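Local coordinates for acetylcholine-binding protein (Bulinus truncatus, PDB 2BJ0), which probably binds acetylcholine and other nicotinic ligands at its subunit interfaces, as a soluble, pentameric relative of the extracellular domain of nicotinic acetylcholine receptors, at residues A[50-55]-A[83-88]; A[27-32]-A[137-142]. All coordinates share one frame; numbering follows the deposited sequence.

Contact 1 (A[50-55]-A[83-88])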
ATOM      1  N   LEU A  50     -10.861  -7.963 -15.903  1.00 24.86           N
ATOM      2  CA  LEU A  50     -12.316  -7.942 -15.916  1.00 24.83           C
ATOM      3  C   LEU A  50     -12.791  -6.520 -15.618  1.00 25.54           C
ATOM      4  O   LEU A  50     -12.367  -5.913 -14.613  1.00 25.88           O
ATOM      5  CB  LEU A  50     -12.815  -8.910 -14.836  1.00 25.53           C
ATOM      6  CG  LEU A  50     -14.318  -9.143 -14.629  1.00 24.09           C
ATOM      7  CD1 LEU A  50     -14.929  -9.958 -15.799  1.00 24.32           C
ATOM      8  CD2 LEU A  50     -14.592  -9.835 -13.295  1.00 23.30           C
ATOM      9  N   TRP A  51     -13.634  -5.956 -16.489  1.00 24.63           N
ATOM     10  CA  TRP A  51     -14.407  -4.778 -16.104  1.00 24.57           C
ATOM     11  C   TRP A  51     -15.730  -5.232 -15.537  1.00 25.62           C
ATOM     12  O   TRP A  51     -16.375  -6.092 -16.130  1.00 25.62           O
ATOM     13  CB  TRP A  51     -14.707  -3.893 -17.309  1.00 24.28           C
ATOM     14  CG  TRP A  51     -13.534  -3.399 -18.068  1.00 23.70           C
ATOM     15  CD1 TRP A  51     -12.184  -3.578 -17.774  1.00 24.24           C
ATOM     16  CD2 TRP A  51     -13.578  -2.601 -19.252  1.00 23.72           C
ATOM     17  NE1 TRP A  51     -11.414  -2.924 -18.712  1.00 23.87           N
ATOM     18  CE2 TRP A  51     -12.236  -2.317 -19.626  1.00 24.05           C
ATOM     19  CE3 TRP A  51     -14.620  -2.092 -20.050  1.00 25.77           C
ATOM     20  CZ2 TRP A  51     -11.919  -1.569 -20.758  1.00 22.98           C
ATOM     21  CZ3 TRP A  51     -14.291  -1.328 -21.181  1.00 25.61           C
ATOM     22  CH2 TRP A  51     -12.957  -1.076 -21.509  1.00 26.45           C
ATOM     23  N   THR A  52     -16.109  -4.665 -14.391  1.00 25.91           N
ATOM     24  CA  THR A  52     -17.399  -4.860 -13.749  1.00 26.31           C
ATOM     25  C   THR A  52     -18.153  -3.586 -13.991  1.00 27.31           C
ATOM     26  O   THR A  52     -17.675  -2.533 -13.623  1.00 27.47           O
ATOM     27  CB  THR A  52     -17.253  -5.054 -12.219  1.00 25.91           C
ATOM     28  OG1 THR A  52     -16.722  -6.354 -11.960  1.00 26.31           O
ATOM     29  CG2 THR A  52     -18.645  -5.132 -11.525  1.00 25.89           C
ATOM     30  N   GLN A  53     -19.320  -3.666 -14.626  1.00 26.38           N
ATOM     31  CA  GLN A  53     -20.086  -2.472 -14.907  1.00 28.03           C
ATOM     32  C   GLN A  53     -21.259  -2.463 -13.974  1.00 27.94           C
ATOM     33  O   GLN A  53     -22.210  -3.201 -14.198  1.00 26.66           O
ATOM     34  CB  GLN A  53     -20.567  -2.451 -16.371  1.00 27.75           C
ATOM     35  CG  GLN A  53     -19.486  -2.775 -17.391  1.00 29.57           C
ATOM     36  CD  GLN A  53     -19.965  -2.771 -18.847  1.00 31.70           C
ATOM     37  OE1 GLN A  53     -19.156  -2.607 -19.748  1.00 36.81           O
ATOM     38  NE2 GLN A  53     -21.272  -2.949 -19.072  1.00 36.29           N
ATOM     39  N   ALA A  54     -21.186  -1.658 -12.915  1.00 27.53           N
ATOM     40  CA  ALA A  54     -22.211  -1.657 -11.892  1.00 28.03           C
ATOM     41  C   ALA A  54     -23.045  -0.386 -11.961  1.00 28.88           C
ATOM     42  O   ALA A  54     -22.492   0.719 -12.001  1.00 28.72           O
ATOM     43  CB  ALA A  54     -21.585  -1.781 -10.501  1.00 27.25           C
ATOM     44  N   SER A  55     -24.372  -0.522 -11.958  1.00 28.95           N
ATOM     45  CA  SER A  55     -25.194   0.671 -11.846  1.00 29.17           C
ATOM     46  C   SER A  55     -26.321   0.554 -10.851  1.00 28.62           C
ATOM     47  O   SER A  55     -26.829  -0.539 -10.579  1.00 28.58           O
ATOM     48  CB  SER A  55     -25.671   1.192 -13.204  1.00 30.56           C
ATOM     49  OG  SER A  55     -26.085   0.149 -14.044  1.00 34.43           O
ATOM     50  N   PRO A  83     -21.310  -0.151  -4.018  1.00 24.46           N
ATOM     51  CA  PRO A  83     -21.541  -1.556  -3.637  1.00 24.60           C
ATOM     52  C   PRO A  83     -20.274  -2.226  -3.109  1.00 24.74           C
ATOM     53  O   PRO A  83     -19.211  -2.062  -3.691  1.00 24.98           O
ATOM     54  CB  PRO A  83     -21.965  -2.198  -4.964  1.00 23.88           C
ATOM     55  CG  PRO A  83     -22.670  -1.072  -5.691  1.00 23.58           C
ATOM     56  CD  PRO A  83     -21.741   0.126  -5.411  1.00 23.88           C
ATOM     57  N   ASP A  84     -20.395  -3.000  -2.038  1.00 24.92           N
ATOM     58  CA  ASP A  84     -19.255  -3.764  -1.535  1.00 25.20           C
ATOM     59  C   ASP A  84     -19.162  -5.118  -2.235  1.00 24.96           C
ATOM     60  O   ASP A  84     -19.178  -6.153  -1.581  1.00 25.24           O
ATOM     61  CB  ASP A  84     -19.342  -3.928  -0.017  1.00 24.15           C
ATOM     62  CG  ASP A  84     -20.547  -4.763   0.418  1.00 28.88           C
ATOM     63  OD1 ASP A  84     -21.601  -4.675  -0.280  1.00 25.60           O
ATOM     64  OD2 ASP A  84     -20.516  -5.543   1.407  1.00 29.82           O
ATOM     65  N   LEU A  85     -19.024  -5.110  -3.560  1.00 25.36           N
ATOM     66  CA  LEU A  85     -18.872  -6.346  -4.333  1.00 25.56           C
ATOM     67  C   LEU A  85     -17.557  -7.030  -4.021  1.00 26.61           C
ATOM     68  O   LEU A  85     -16.502  -6.385  -4.005  1.00 25.65           O
ATOM     69  CB  LEU A  85     -18.930  -6.073  -5.833  1.00 25.72           C
ATOM     70  CG  LEU A  85     -20.232  -5.465  -6.340  1.00 26.10           C
ATOM     71  CD1 LEU A  85     -19.970  -5.015  -7.743  1.00 26.46           C
ATOM     72  CD2 LEU A  85     -21.383  -6.480  -6.255  1.00 26.99           C
ATOM     73  N   SER A  86     -17.630  -8.316  -3.722  1.00 25.59           N
ATOM     74  CA  SER A  86     -16.443  -9.115  -3.543  1.00 26.01           C
ATOM     75  C   SER A  86     -16.518 -10.266  -4.512  1.00 26.28           C
ATOM     76  O   SER A  86     -17.629 -10.727  -4.897  1.00 25.60           O
ATOM     77  CB  SER A  86     -16.321  -9.642  -2.099  1.00 26.07           C
ATOM     78  OG  SER A  86     -16.198  -8.581  -1.146  1.00 27.62           O
ATOM     79  N   PHE A  87     -15.352 -10.740  -4.907  1.00 25.67           N
ATOM     80  CA  PHE A  87     -15.242 -11.999  -5.628  1.00 26.14           C
ATOM     81  C   PHE A  87     -15.126 -13.103  -4.597  1.00 26.43           C
ATOM     82  O   PHE A  87     -14.071 -13.261  -3.957  1.00 26.79           O
ATOM     83  CB  PHE A  87     -14.033 -11.998  -6.537  1.00 26.12           C
ATOM     84  CG  PHE A  87     -14.089 -10.938  -7.603  1.00 27.62           C
ATOM     85  CD1 PHE A  87     -14.796 -11.150  -8.773  1.00 25.72           C
ATOM     86  CD2 PHE A  87     -13.407  -9.731  -7.445  1.00 27.58           C
ATOM     87  CE1 PHE A  87     -14.859 -10.175  -9.764  1.00 28.15           C
ATOM     88  CE2 PHE A  87     -13.475  -8.744  -8.445  1.00 29.64           C
ATOM     89  CZ  PHE A  87     -14.200  -8.977  -9.605  1.00 29.08           C
ATOM     90  N   TYR A  88     -16.200 -13.873  -4.449  1.00 26.09           N
ATOM     91  CA  TYR A  88     -16.308 -14.904  -3.429  1.00 25.88           C
ATOM     92  C   TYR A  88     -15.247 -15.994  -3.556  1.00 25.28           C
ATOM     93  O   TYR A  88     -14.876 -16.614  -2.548  1.00 24.89           O
ATOM     94  CB  TYR A  88     -17.715 -15.507  -3.462  1.00 27.53           C
ATOM     95  CG  TYR A  88     -18.692 -14.764  -2.573  1.00 29.29           C
ATOM     96  CD1 TYR A  88     -19.092 -13.449  -2.861  1.00 29.85           C
ATOM     97  CD2 TYR A  88     -19.170 -15.364  -1.399  1.00 31.63           C
ATOM     98  CE1 TYR A  88     -19.978 -12.761  -2.013  1.00 31.45           C
ATOM     99  CE2 TYR A  88     -20.049 -14.701  -0.546  1.00 32.91           C
ATOM    100  CZ  TYR A  88     -20.456 -13.409  -0.851  1.00 32.66           C
ATOM    101  OH  TYR A  88     -21.322 -12.781   0.044  1.00 33.63           O
TER
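Phe-87 and Leu-85 reach from strand 85-87 onto the side of strand 45-57 that carries Leu-50, Thr-52 and Ala-54. Phe-87 gives up the most surface. Methyl CD2 of Leu-50 sits 3.6 Å from its CE1 and 3.8 Å from its CZ, on a slant to the ring plane, and the two side chains run past each other in opposite senses. Leu-50 manages this because its CG is anti to the backbone N (chi1 -178°), which extends the branch out from the strand to the far end of the ring. Two residues earlier, Leu-85 offers its CD1 methyl to the other strand. This one branch meets CG2 of Thr-52 at 4.0 Å, the two side chains crossing at a slant, and Leu-85 and its neighbours partly cover Ala-54. Thr-52 works in two directions: its methyl faces Leu-85, while its hydroxyl OG1 lies 4.3 Å from CZ of Phe-87. No hydrogen bond crosses the contact; it is held by apolar packing between strands whose axes stay 11.2 Å apart and run nearly antiparallel, at 152°. Val-118 and Gln-116 of strand 109-121 and Ile-137 and Val-139 of strand 133-141 also touch the Phe-87 ring. On the other side of the strand Trp-51 meets Trp-142 of a neighbouring subunit edge to face. Two sheets packed face to face with every second residue turned inward are characteristic of the immunoglobulin-like beta sandwich of the Cys-loop receptor ligand-binding domain.

Contact 2 (A[27-32]-A[137-142])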
ATOM      1  N   VAL A  27     -29.163  -3.378  -8.010  1.00 31.68           N
ATOM      2  CA  VAL A  27     -27.881  -3.073  -8.575  1.00 30.43           C
ATOM      3  C   VAL A  27     -27.681  -3.950  -9.781  1.00 30.01           C
ATOM      4  O   VAL A  27     -27.709  -5.162  -9.665  1.00 31.08           O
ATOM      5  CB  VAL A  27     -26.760  -3.295  -7.529  1.00 29.72           C
ATOM      6  CG1 VAL A  27     -25.387  -3.042  -8.148  1.00 29.01           C
ATOM      7  CG2 VAL A  27     -26.993  -2.400  -6.337  1.00 28.61           C
ATOM      8  N   SER A  28     -27.483  -3.344 -10.945  1.00 30.07           N
ATOM      9  CA  SER A  28     -27.272  -4.111 -12.155  1.00 30.17           C
ATOM     10  C   SER A  28     -25.798  -4.283 -12.430  1.00 29.55           C
ATOM     11  O   SER A  28     -25.063  -3.300 -12.384  1.00 29.80           O
ATOM     12  CB  SER A  28     -27.886  -3.379 -13.335  1.00 30.44           C
ATOM     13  OG  SER A  28     -29.196  -2.969 -12.994  1.00 34.38           O
ATOM     14  N   LEU A  29     -25.389  -5.508 -12.755  1.00 27.94           N
ATOM     15  CA  LEU A  29     -23.999  -5.831 -13.122  1.00 27.21           C
ATOM     16  C   LEU A  29     -23.932  -6.445 -14.491  1.00 27.55           C
ATOM     17  O   LEU A  29     -24.740  -7.323 -14.829  1.00 26.27           O
ATOM     18  CB  LEU A  29     -23.408  -6.867 -12.165  1.00 27.15           C
ATOM     19  CG  LEU A  29     -23.286  -6.484 -10.703  1.00 26.63           C
ATOM     20  CD1 LEU A  29     -22.608  -7.609  -9.903  1.00 25.82           C
ATOM     21  CD2 LEU A  29     -22.520  -5.161 -10.618  1.00 29.22           C
ATOM     22  N   ASN A  30     -22.981  -5.964 -15.277  1.00 27.09           N
ATOM     23  CA  ASN A  30     -22.551  -6.574 -16.528  1.00 27.04           C
ATOM     24  C   ASN A  30     -21.035  -6.666 -16.430  1.00 27.13           C
ATOM     25  O   ASN A  30     -20.452  -5.988 -15.593  1.00 26.94           O
ATOM     26  CB  ASN A  30     -22.986  -5.738 -17.734  1.00 26.68           C
ATOM     27  CG  ASN A  30     -24.440  -6.028 -18.153  1.00 30.33           C
ATOM     28  OD1 ASN A  30     -25.248  -5.117 -18.277  1.00 31.70           O
ATOM     29  ND2 ASN A  30     -24.772  -7.312 -18.328  1.00 29.72           N
ATOM     30  N   PHE A  31     -20.408  -7.494 -17.258  1.00 26.73           N
ATOM     31  CA  PHE A  31     -18.983  -7.731 -17.162  1.00 27.51           C
ATOM     32  C   PHE A  31     -18.377  -7.754 -18.532  1.00 27.90           C
ATOM     33  O   PHE A  31     -19.034  -8.104 -19.510  1.00 28.64           O
ATOM     34  CB  PHE A  31     -18.675  -9.061 -16.439  1.00 26.39           C
ATOM     35  CG  PHE A  31     -19.163  -9.115 -15.029  1.00 26.53           C
ATOM     36  CD1 PHE A  31     -18.373  -8.636 -13.986  1.00 23.90           C
ATOM     37  CD2 PHE A  31     -20.398  -9.669 -14.730  1.00 24.14           C
ATOM     38  CE1 PHE A  31     -18.805  -8.676 -12.684  1.00 26.33           C
ATOM     39  CE2 PHE A  31     -20.834  -9.721 -13.426  1.00 28.07           C
ATOM     40  CZ  PHE A  31     -20.033  -9.223 -12.384  1.00 28.42           C
ATOM     41  N   LYS A  32     -17.109  -7.386 -18.595  1.00 27.25           N
ATOM     42  CA  LYS A  32     -16.325  -7.523 -19.795  1.00 27.17           C
ATOM     43  C   LYS A  32     -15.061  -8.287 -19.419  1.00 27.11           C
ATOM     44  O   LYS A  32     -14.217  -7.770 -18.661  1.00 26.54           O
ATOM     45  CB  LYS A  32     -15.944  -6.145 -20.365  1.00 27.42           C
ATOM     46  CG  LYS A  32     -17.133  -5.258 -20.775  1.00 28.96           C
ATOM     47  CD  LYS A  32     -17.662  -5.710 -22.131  1.00 31.70           C
ATOM     48  CE  LYS A  32     -19.092  -5.317 -22.283  1.00 35.16           C
ATOM     49  NZ  LYS A  32     -19.643  -5.791 -23.584  1.00 35.58           N
ATOM     50  N   ILE A 137     -16.356 -17.408 -12.079  1.00 31.29           N
ATOM     51  CA  ILE A 137     -16.091 -16.302 -11.158  1.00 30.94           C
ATOM     52  C   ILE A 137     -17.389 -15.901 -10.452  1.00 31.07           C
ATOM     53  O   ILE A 137     -18.394 -15.621 -11.108  1.00 30.72           O
ATOM     54  CB  ILE A 137     -15.483 -15.094 -11.918  1.00 30.57           C
ATOM     55  CG1 ILE A 137     -14.111 -15.425 -12.475  1.00 29.28           C
ATOM     56  CG2 ILE A 137     -15.414 -13.864 -11.000  1.00 29.67           C
ATOM     57  CD1 ILE A 137     -13.703 -14.490 -13.630  1.00 30.07           C
ATOM     58  N   LYS A 138     -17.351 -15.867  -9.121  1.00 30.42           N
ATOM     59  CA  LYS A 138     -18.518 -15.562  -8.301  1.00 31.13           C
ATOM     60  C   LYS A 138     -18.410 -14.155  -7.706  1.00 30.04           C
ATOM     61  O   LYS A 138     -17.440 -13.851  -6.993  1.00 30.05           O
ATOM     62  CB  LYS A 138     -18.670 -16.622  -7.206  1.00 30.78           C
ATOM     63  CG  LYS A 138     -19.963 -16.507  -6.391  1.00 33.23           C
ATOM     64  CD  LYS A 138     -20.100 -17.696  -5.409  1.00 33.39           C
ATOM     65  CE  LYS A 138     -21.007 -17.369  -4.206  1.00 32.79           C
ATOM     66  NZ  LYS A 138     -21.058 -18.528  -3.243  1.00 35.28           N
ATOM     67  N   VAL A 139     -19.385 -13.295  -8.022  1.00 28.63           N
ATOM     68  CA  VAL A 139     -19.405 -11.917  -7.538  1.00 27.45           C
ATOM     69  C   VAL A 139     -20.690 -11.610  -6.792  1.00 27.47           C
ATOM     70  O   VAL A 139     -21.810 -11.911  -7.286  1.00 25.26           O
ATOM     71  CB  VAL A 139     -19.355 -10.919  -8.730  1.00 28.63           C
ATOM     72  CG1 VAL A 139     -19.049  -9.494  -8.233  1.00 28.80           C
ATOM     73  CG2 VAL A 139     -18.354 -11.360  -9.796  1.00 28.21           C
ATOM     74  N   GLY A 140     -20.575 -10.989  -5.627  1.00 25.09           N
ATOM     75  CA  GLY A 140     -21.786 -10.518  -4.942  1.00 24.70           C
ATOM     76  C   GLY A 140     -21.420  -9.598  -3.801  1.00 25.51           C
ATOM     77  O   GLY A 140     -20.226  -9.391  -3.538  1.00 25.61           O
ATOM     78  N   SER A 141     -22.420  -9.014  -3.146  1.00 24.90           N
ATOM     79  CA  SER A 141     -22.144  -8.175  -1.998  1.00 25.32           C
ATOM     80  C   SER A 141     -21.678  -9.046  -0.857  1.00 26.23           C
ATOM     81  O   SER A 141     -22.256 -10.108  -0.573  1.00 26.49           O
ATOM     82  CB  SER A 141     -23.365  -7.380  -1.586  1.00 24.76           C
ATOM     83  OG  SER A 141     -23.188  -6.781  -0.332  1.00 23.40           O
ATOM     84  N   TRP A 142     -20.619  -8.600  -0.196  1.00 25.83           N
ATOM     85  CA  TRP A 142     -20.114  -9.338   0.937  1.00 25.88           C
ATOM     86  C   TRP A 142     -20.999  -9.232   2.161  1.00 25.72           C
ATOM     87  O   TRP A 142     -21.056 -10.177   2.946  1.00 25.74           O
ATOM     88  CB  TRP A 142     -18.707  -8.849   1.298  1.00 27.11           C
ATOM     89  CG  TRP A 142     -17.994  -9.764   2.241  1.00 27.42           C
ATOM     90  CD1 TRP A 142     -17.651  -9.501   3.524  1.00 28.34           C
ATOM     91  CD2 TRP A 142     -17.551 -11.100   1.971  1.00 29.02           C
ATOM     92  NE1 TRP A 142     -17.003 -10.582   4.073  1.00 29.82           N
ATOM     93  CE2 TRP A 142     -16.923 -11.577   3.140  1.00 28.11           C
ATOM     94  CE3 TRP A 142     -17.592 -11.937   0.842  1.00 30.32           C
ATOM     95  CZ2 TRP A 142     -16.353 -12.846   3.226  1.00 28.50           C
ATOM     96  CZ3 TRP A 142     -17.021 -13.212   0.929  1.00 29.65           C
ATOM     97  CH2 TRP A 142     -16.425 -13.654   2.122  1.00 28.02           C
TER
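In the core of the immunoglobulin-like beta sandwich, Val-139 of the sheet containing strand 133-141 packs against Phe-31 and Leu-29 of the opposite sheet. The backbones stay well apart, with CA of Leu-29 and CA of Val-139 9.5 Å from each other, so the layers are joined by side chains and no hydrogen bond passes between the segments. Val-139 loses the most surface and divides its two methyls between the partners. With CG1 anti to its backbone N (chi1 -167°), that methyl leans to Leu-29, while CG2 is turned to the aromatic ring. Phe-31 comes from the opposite direction and presents the far end of its ring, CZ and CE1, obliquely to the valine. Strand 190-202 borders the same core: Ile-194 touches Leu-29, and Ile-196 touches Phe-31.

At the end of its segment, Lys-32 forms salt bridges to the carboxylates of Glu-156 and Glu-163. Trp-142, which follows strand 133-141, faces a subunit interface: its NE1 donates to O of Val-113 in a neighbouring subunit, and its carbonyl oxygen accepts a hydrogen bond from the amine of a cyclohexylpropylsulfonic acid molecule, probably from the crystallisation liquor, consistent with the aromatic ligand pocket of this family. Back in the core, Leu-29 makes the looser of the two contacts, its CD1 lying 4.4 Å from CG1 of Val-139. The ring is closer: CZ of Phe-31 is 4.1 Å from CB of Val-139 and 3.8 Å from its CG2.

From the N terminus, strand 25-40, carrying 27-32, is followed by strand 45-57, which carries 50-55. After 27 residues, which include strand 72-76, the chain reaches 83-88 in the other sheet and, much later, 137-142. Contact 1 closes the loop from 50-55 to 83-88 and is nested inside the longer one closed by contact 2. Their centres are about 4 Å apart. A backbone hydrogen bond, Gln-53 N to Asn-30 O at 2.8 Å, joins the strands of one sheet, and Asp-84 OD1 is probably hydrogen-bonded to Ser-141 OG at 2.6 Å, beside the other. Together the contacts pin two neighbouring strands of one layer to two neighbouring strands of the other.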